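Local coordinates for protein fumarate lyase (Mesorhizobium sp., PDB 3C8T) that is a largely helical, four-subunit protein named as a fumarate lyase and belonging to that superfamily, at residues 172-175 against 176-179; 307-311 against 312-316; 378-381 against 382-386. All coordinates share one frame; numbering follows the deposited sequence.

Contact 1 of 3, residues 172-175 against 176-179; sequences DRHA and ARLE
One turn of the long helix 160-185 brings His174, Arg177 and Arg173 together on the side of the helix that meets the second subunit. NH1 of Arg177 lies 2.9 Å from ND1 of His174, with the imidazole nitrogen at the edge of the guanidinium and near its plane. The two flat groups are turned 52° apart, so they meet without stacking. Arg177 gets there with a chain extended from CG to NE, after a first torsion of -65° that sets CG beside the backbone N and sends the chain back along the helix. Its NH1 also comes within 3.5 Å of Arg173 CB, and its CG brushes Arg173 O at 3.3 Å.

The long helices of this superfamily associate into the helical core of the tetramer, and residue choice on this turn follows that use. Arg173 NE and Arg177 NH2 are 4.2 Å apart, yet both form salt bridges with Asp229 of the second subunit, and Arg177 also pairs with Glu233 there; two arginines suit a patch supplied with acids. His174 uses its other nitrogen, NE2, to hydrogen-bond Ser244 on helix 229-255. Small Ala175 and branched Leu178 pack against helix 104-140 instead.

Beneath the side chains runs the usual helical ladder. Arg177 N donates to Arg173 O at 3.1 Å and Leu178 N to His174 O at 3.0 Å, whereas the bond from Ala176 N to Asp172 O is weak. On the more exposed flank, a water bridges Ala175 O and Glu179 OE2, lying 2.6 Å from the carboxylate oxygen.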
loop_
_atom_site.group_PDB
_atom_site.type_symbol
_atom_site.label_atom_id
_atom_site.label_comp_id
_atom_site.label_asym_id
_atom_site.label_seq_id
_atom_site.Cartn_x
_atom_site.Cartn_y
_atom_site.Cartn_z
ATOM N N ASP A 172 9.489 -1.882 24.619
ATOM C CA ASP A 172 10.870 -2.137 25.003
ATOM C C ASP A 172 11.696 -2.421 23.774
ATOM O O ASP A 172 12.800 -1.919 23.674
ATOM C CB ASP A 172 10.956 -3.334 25.955
ATOM C CG ASP A 172 10.325 -3.042 27.339
ATOM O OD1 ASP A 172 10.251 -1.859 27.732
ATOM O OD2 ASP A 172 9.926 -3.998 28.033
ATOM N N ARG A 173 11.190 -3.227 22.824
ATOM C CA ARG A 173 11.975 -3.475 21.602
ATOM C C ARG A 173 12.063 -2.259 20.698
ATOM O O ARG A 173 13.053 -2.118 19.984
ATOM C CB ARG A 173 11.528 -4.710 20.811
ATOM C CG ARG A 173 11.834 -6.048 21.476
ATOM C CD ARG A 173 11.275 -7.249 20.653
ATOM N NE ARG A 173 9.820 -7.275 20.517
ATOM C CZ ARG A 173 8.983 -8.044 21.234
ATOM N NH1 ARG A 173 9.444 -8.858 22.199
ATOM N NH2 ARG A 173 7.661 -7.995 20.996
ATOM N N HIS A 174 11.054 -1.384 20.715
ATOM C CA HIS A 174 11.037 -0.247 19.782
ATOM C C HIS A 174 12.059 0.760 20.272
ATOM O O HIS A 174 12.748 1.388 19.451
ATOM C CB HIS A 174 9.655 0.446 19.650
ATOM C CG HIS A 174 8.574 -0.406 19.022
ATOM N ND1 HIS A 174 8.759 -1.119 17.855
ATOM C CD2 HIS A 174 7.274 -0.590 19.368
ATOM C CE1 HIS A 174 7.639 -1.747 17.540
ATOM N NE2 HIS A 174 6.721 -1.441 18.445
ATOM N N ALA A 175 12.143 0.921 21.604
ATOM C CA ALA A 175 13.189 1.762 22.225
ATOM C C ALA A 175 14.579 1.378 21.793
ATOM O O ALA A 175 15.390 2.265 21.498
ATOM C CB ALA A 175 13.098 1.757 23.737
ATOM N N ALA A 176 14.848 0.071 21.736
ATOM C CA ALA A 176 16.125 -0.441 21.250
ATOM C C ALA A 176 16.348 -0.096 19.762
ATOM O O ALA A 176 17.440 0.346 19.388
ATOM C CB ALA A 176 16.268 -1.949 21.502
ATOM N N ARG A 177 15.322 -0.300 18.932
ATOM C CA ARG A 177 15.398 0.013 17.474
ATOM C C ARG A 177 15.762 1.495 17.225
ATOM O O ARG A 177 16.618 1.804 16.391
ATOM C CB ARG A 177 14.072 -0.336 16.763
ATOM C CG ARG A 177 13.721 -1.827 16.745
ATOM C CD ARG A 177 12.348 -2.104 16.143
ATOM N NE ARG A 177 12.123 -3.550 16.161
ATOM C CZ ARG A 177 11.242 -4.175 16.937
ATOM N NH1 ARG A 177 10.416 -3.489 17.716
ATOM N NH2 ARG A 177 11.182 -5.496 16.908
ATOM N N LEU A 178 15.109 2.404 17.970
ATOM C CA LEU A 178 15.352 3.849 17.842
ATOM C C LEU A 178 16.848 4.208 17.967
ATOM O O LEU A 178 17.396 4.988 17.162
ATOM C CB LEU A 178 14.494 4.626 18.865
ATOM C CG LEU A 178 14.470 6.176 18.727
ATOM C CD1 LEU A 178 13.159 6.802 19.236
ATOM C CD2 LEU A 178 15.654 6.848 19.403
ATOM N N GLU A 179 17.495 3.639 18.984
ATOM C CA GLU A 179 18.912 3.839 19.249
ATOM C C GLU A 179 19.819 3.293 18.122
ATOM O O GLU A 179 20.840 3.901 17.794
ATOM C CB GLU A 179 19.301 3.277 20.659
ATOM C CG GLU A 179 18.502 3.897 21.844
ATOM C CD GLU A 179 18.425 5.460 21.844
ATOM O OE1 GLU A 179 19.452 6.125 21.564
ATOM O OE2 GLU A 179 17.330 6.044 22.121
HETATM O O HOH W 1 15.146 4.858 22.930
#

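Contact 2 of 3, residues 307-311 against 312-316; sequences MIHDF and ERATG
Glu312 OE2 is gripped by a water at 2.6 Å and by a salt bridge to Lys163 of the second subunit, and that same water donates to Phe311 O at 3.1 Å. The glutamate chain bends at chi2 (56°), which folds the carboxylate back over the peptide behind it; the acid can thus share a water with its neighbour's carbonyl. Phe311 O also accepts from Lys247 of the second subunit.

These residues form the centre of a type II' beta turn from Asp310 to Arg313, in the connection between helices 284-306 and 315-344. Phe311 carries the positive phi (55°) that such a turn needs at its second residue. A second water joins the turn's ends, lying 2.9 Å from Asp310 OD2 and 3.0 Å from Arg313 O.

His309 closes the other side. Its NE2 is 2.9 Å from Ala314 N, Arg313 CA sits at the ring edge, and Ala314 O lies over one face. The small methyl of Ala314, the N-cap of the next helix, fits 3.2 Å from Asp310 OD1. Paired with Lys163 through OE2, and taking a hydrogen bond at OE1 from the backbone N of Arg149 of the second subunit, the buried Glu312 carboxylate is probably stabilised in its charged form.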
loop_
_atom_site.group_PDB
_atom_site.type_symbol
_atom_site.label_atom_id
_atom_site.label_comp_id
_atom_site.label_asym_id
_atom_site.label_seq_id
_atom_site.Cartn_x
_atom_site.Cartn_y
_atom_site.Cartn_z
ATOM N N MET A 307 12.764 5.523 -2.522
ATOM C CA MET A 307 14.084 4.883 -2.615
ATOM C C MET A 307 14.505 4.606 -4.038
ATOM O O MET A 307 15.708 4.538 -4.312
ATOM C CB MET A 307 14.092 3.538 -1.870
ATOM C CG MET A 307 14.107 3.663 -0.365
ATOM S SD MET A 307 14.296 2.052 0.395
ATOM C CE MET A 307 16.057 1.887 0.089
ATOM N N ILE A 308 13.545 4.420 -4.941
ATOM C CA ILE A 308 13.882 4.186 -6.363
ATOM C C ILE A 308 14.184 5.554 -6.937
ATOM O O ILE A 308 13.331 6.185 -7.564
ATOM C CB ILE A 308 12.744 3.538 -7.205
ATOM C CG1 ILE A 308 11.933 2.498 -6.423
ATOM C CG2 ILE A 308 13.281 2.947 -8.476
ATOM C CD1 ILE A 308 12.677 1.337 -5.891
ATOM N N HIS A 309 15.401 6.009 -6.682
ATOM C CA HIS A 309 15.757 7.392 -6.875
ATOM C C HIS A 309 16.914 7.420 -7.908
ATOM O O HIS A 309 18.113 7.208 -7.593
ATOM C CB HIS A 309 16.184 7.931 -5.522
ATOM C CG HIS A 309 16.483 9.397 -5.509
ATOM N ND1 HIS A 309 15.986 10.240 -4.540
ATOM C CD2 HIS A 309 17.257 10.164 -6.317
ATOM C CE1 HIS A 309 16.421 11.467 -4.757
ATOM N NE2 HIS A 309 17.206 11.449 -5.824
ATOM N N ASP A 310 16.533 7.664 -9.150
ATOM C CA ASP A 310 17.422 7.424 -10.263
ATOM C C ASP A 310 18.573 8.455 -10.330
ATOM O O ASP A 310 18.411 9.630 -9.963
ATOM C CB ASP A 310 16.629 7.308 -11.545
ATOM C CG ASP A 310 15.617 8.425 -11.702
ATOM O OD1 ASP A 310 14.548 8.387 -11.011
ATOM O OD2 ASP A 310 15.880 9.335 -12.527
ATOM N N PHE A 311 19.753 7.944 -10.687
ATOM C CA PHE A 311 20.974 8.731 -10.882
ATOM C C PHE A 311 21.344 9.587 -9.680
ATOM O O PHE A 311 21.309 9.086 -8.552
ATOM C CB PHE A 311 20.937 9.492 -12.213
ATOM C CG PHE A 311 20.813 8.571 -13.393
ATOM C CD1 PHE A 311 21.893 7.759 -13.768
ATOM C CD2 PHE A 311 19.612 8.454 -14.080
ATOM C CE1 PHE A 311 21.778 6.864 -14.819
ATOM C CE2 PHE A 311 19.482 7.563 -15.166
ATOM C CZ PHE A 311 20.577 6.747 -15.521
ATOM N N GLU A 312 21.695 10.851 -9.913
ATOM C CA GLU A 312 22.375 11.628 -8.903
ATOM C C GLU A 312 21.377 12.555 -8.191
ATOM O O GLU A 312 21.691 13.150 -7.153
ATOM C CB GLU A 312 23.593 12.357 -9.492
ATOM C CG GLU A 312 24.812 11.434 -9.804
ATOM C CD GLU A 312 24.481 10.255 -10.758
ATOM O OE1 GLU A 312 24.321 10.474 -11.999
ATOM O OE2 GLU A 312 24.361 9.114 -10.262
ATOM N N ARG A 313 20.153 12.590 -8.705
ATOM C CA ARG A 313 19.015 13.341 -8.105
ATOM C C ARG A 313 17.847 13.086 -9.025
ATOM O O ARG A 313 17.967 13.213 -10.265
ATOM C CB ARG A 313 19.268 14.861 -8.060
ATOM C CG ARG A 313 18.265 15.706 -7.185
ATOM C CD ARG A 313 18.869 17.114 -6.839
ATOM N NE ARG A 313 20.156 16.932 -6.157
ATOM C CZ ARG A 313 21.343 17.301 -6.646
ATOM N NH1 ARG A 313 21.432 17.973 -7.796
ATOM N NH2 ARG A 313 22.454 17.032 -5.949
ATOM N N ALA A 314 16.726 12.735 -8.429
ATOM C CA ALA A 314 15.476 12.588 -9.172
ATOM C C ALA A 314 14.364 13.295 -8.373
ATOM O O ALA A 314 14.096 12.967 -7.213
ATOM C CB ALA A 314 15.165 11.126 -9.410
ATOM N N THR A 315 13.751 14.291 -8.997
ATOM C CA THR A 315 12.832 15.193 -8.310
ATOM C C THR A 315 11.504 14.492 -7.917
ATOM O O THR A 315 11.000 14.676 -6.805
ATOM C CB THR A 315 12.634 16.426 -9.178
ATOM O OG1 THR A 315 12.499 15.996 -10.550
ATOM C CG2 THR A 315 13.891 17.303 -9.094
ATOM N N GLY A 316 10.983 13.644 -8.791
ATOM C CA GLY A 316 9.774 12.860 -8.479
ATOM C C GLY A 316 9.908 12.075 -7.177
ATOM O O GLY A 316 9.199 12.355 -6.197
HETATM O O HOH W 2 17.711 11.517 -12.693
HETATM O O HOH W 3 24.289 8.532 -7.772
#

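Contact 3 of 3, residues 378-381 against 382-386; sequences GRKE and AHDIV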
loop_
_atom_site.group_PDB
_atom_site.type_symbol
_atom_site.label_atom_id
_atom_site.label_comp_id
_atom_site.label_asym_id
_atom_site.label_seq_id
_atom_site.Cartn_x
_atom_site.Cartn_y
_atom_site.Cartn_z
ATOM N N GLY A 378 -5.147 -41.835 31.905
ATOM C CA GLY A 378 -4.442 -41.628 30.635
ATOM C C GLY A 378 -4.913 -40.350 29.943
ATOM O O GLY A 378 -5.904 -39.753 30.348
ATOM N N ARG A 379 -4.218 -39.947 28.884
ATOM C CA ARG A 379 -4.301 -38.580 28.355
ATOM C C ARG A 379 -5.453 -38.346 27.380
ATOM O O ARG A 379 -6.211 -37.389 27.542
ATOM C CB ARG A 379 -2.981 -38.191 27.686
ATOM C CG ARG A 379 -2.831 -36.727 27.368
ATOM C CD ARG A 379 -1.412 -36.450 26.944
ATOM N NE ARG A 379 -1.294 -35.120 26.352
ATOM C CZ ARG A 379 -0.238 -34.691 25.670
ATOM N NH1 ARG A 379 0.815 -35.496 25.476
ATOM N NH2 ARG A 379 -0.248 -33.457 25.194
ATOM N N LYS A 380 -5.539 -39.194 26.353
ATOM C CA LYS A 380 -6.656 -39.195 25.411
ATOM C C LYS A 380 -7.989 -39.432 26.161
ATOM O O LYS A 380 -8.999 -38.750 25.907
ATOM C CB LYS A 380 -6.419 -40.270 24.328
ATOM C CG LYS A 380 -7.611 -40.570 23.368
ATOM C CD LYS A 380 -7.737 -39.547 22.227
ATOM C CE LYS A 380 -8.322 -40.175 20.936
ATOM N NZ LYS A 380 -9.764 -40.576 21.074
ATOM N N GLU A 381 -7.969 -40.383 27.093
ATOM C CA GLU A 381 -9.135 -40.717 27.906
ATOM C C GLU A 381 -9.599 -39.515 28.737
ATOM O O GLU A 381 -10.787 -39.206 28.768
ATOM C CB GLU A 381 -8.833 -41.933 28.801
ATOM C CG GLU A 381 -8.447 -43.247 28.018
ATOM C CD GLU A 381 -7.032 -43.223 27.348
ATOM O OE1 GLU A 381 -6.063 -42.636 27.898
ATOM O OE2 GLU A 381 -6.904 -43.801 26.243
ATOM N N ALA A 382 -8.657 -38.837 29.393
ATOM C CA ALA A 382 -8.967 -37.653 30.193
ATOM C C ALA A 382 -9.581 -36.587 29.307
ATOM O O ALA A 382 -10.590 -35.980 29.664
ATOM C CB ALA A 382 -7.708 -37.105 30.881
ATOM N N HIS A 383 -8.968 -36.349 28.152
ATOM C CA HIS A 383 -9.521 -35.417 27.164
ATOM C C HIS A 383 -10.934 -35.782 26.700
ATOM O O HIS A 383 -11.823 -34.922 26.647
ATOM C CB HIS A 383 -8.592 -35.295 25.968
ATOM C CG HIS A 383 -9.082 -34.338 24.937
ATOM N ND1 HIS A 383 -10.008 -34.691 23.972
ATOM C CD2 HIS A 383 -8.786 -33.033 24.722
ATOM C CE1 HIS A 383 -10.258 -33.644 23.205
ATOM N NE2 HIS A 383 -9.536 -32.624 23.644
ATOM N N ASP A 384 -11.158 -37.053 26.392
ATOM C CA ASP A 384 -12.493 -37.476 25.967
ATOM C C ASP A 384 -13.562 -37.316 27.039
ATOM O O ASP A 384 -14.651 -36.819 26.743
ATOM C CB ASP A 384 -12.491 -38.895 25.383
ATOM C CG ASP A 384 -11.812 -38.960 24.002
ATOM O OD1 ASP A 384 -12.269 -38.266 23.068
ATOM O OD2 ASP A 384 -10.827 -39.714 23.851
ATOM N N ILE A 385 -13.241 -37.695 28.273
ATOM C CA ILE A 385 -14.185 -37.583 29.411
ATOM C C ILE A 385 -14.636 -36.124 29.654
ATOM O O ILE A 385 -15.833 -35.851 29.812
ATOM C CB ILE A 385 -13.561 -38.202 30.713
ATOM C CG1 ILE A 385 -13.389 -39.716 30.531
ATOM C CG2 ILE A 385 -14.394 -37.849 31.971
ATOM C CD1 ILE A 385 -12.493 -40.419 31.563
ATOM N N VAL A 386 -13.662 -35.208 29.667
ATOM C CA VAL A 386 -13.893 -33.810 30.010
ATOM C C VAL A 386 -14.577 -33.098 28.860
ATOM O O VAL A 386 -15.422 -32.234 29.094
ATOM C CB VAL A 386 -12.569 -33.055 30.369
ATOM C CG1 VAL A 386 -12.821 -31.514 30.555
ATOM C CG2 VAL A 386 -11.867 -33.659 31.599
#
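Gly378 and Ala382 start a helical hairpin's second arm: Gly378 ends helix 366-377 with a positive phi of 90° and is at once the N-cap of helix 379-395, in the C-terminal part of the chain. Glycine suits this junction because the Glu381 chain, bent at chi2, brings OE1 to 3.3 Å from Gly378 CA, where a CB would collide with it; at these backbone angles a CB would also press on the carbonyl O of the residue before.

The backbone bonds come first. Ala382 N donates to Gly378 O at 3.1 Å, His383 N to Arg379 O, Asp384 N to Lys380 O at 2.8 Å, and Ile385 N to Glu381 O at 2.9 Å, so the i to i+4 ladder begins at the carbonyl of the cap residue and runs unbroken through Glu381.

The charged contact is a salt bridge along the exposed flank. Lys380 NZ reaches Asp384 OD2 at 3.1 Å and uses the syn lone pair of that oxygen. The lysine leaves with CG opposite its backbone N (chi1 171°), then bends at each later torsion, so that CG and CD also lie alongside OD2 before the ammonium arrives. OD2 is only 2.9 Å from Lys380 O, an approach of two acceptors that the nearby ammonium probably helps to offset. Arg379 points its charge elsewhere, donating to the carbonyls of Lys96, Leu98 and His99 of the second subunit.

Apolar side chains take the inner flanks. Ala382, small enough for a tight hairpin, packs on Thr377, while Ile385 reaches helix 408-414. Along its stem, Ile385 CG1 rests 3.2 Å from Glu381 O.

In the fold
From the N terminus, contact 1 comes first, inside helix 160-185, where it meets helices 104-140 and 229-255 and a neighbouring subunit. Contact 2 follows, turning the chain from helix 284-306 into helix 315-344 and also meeting the second subunit; its nearest atoms are about 16 Å from those of contact 1. Contact 3 lies last, where helix 366-377 gives way to helix 379-395, its centre about 46 Å from that of contact 1 and about 65 Å from that of contact 2. Each is local and the three run in series, none enclosing or crossing another. Contacts 1 and 2 serve the helical body of the tetramer, whereas contact 3 belongs to the small C-terminal helical region.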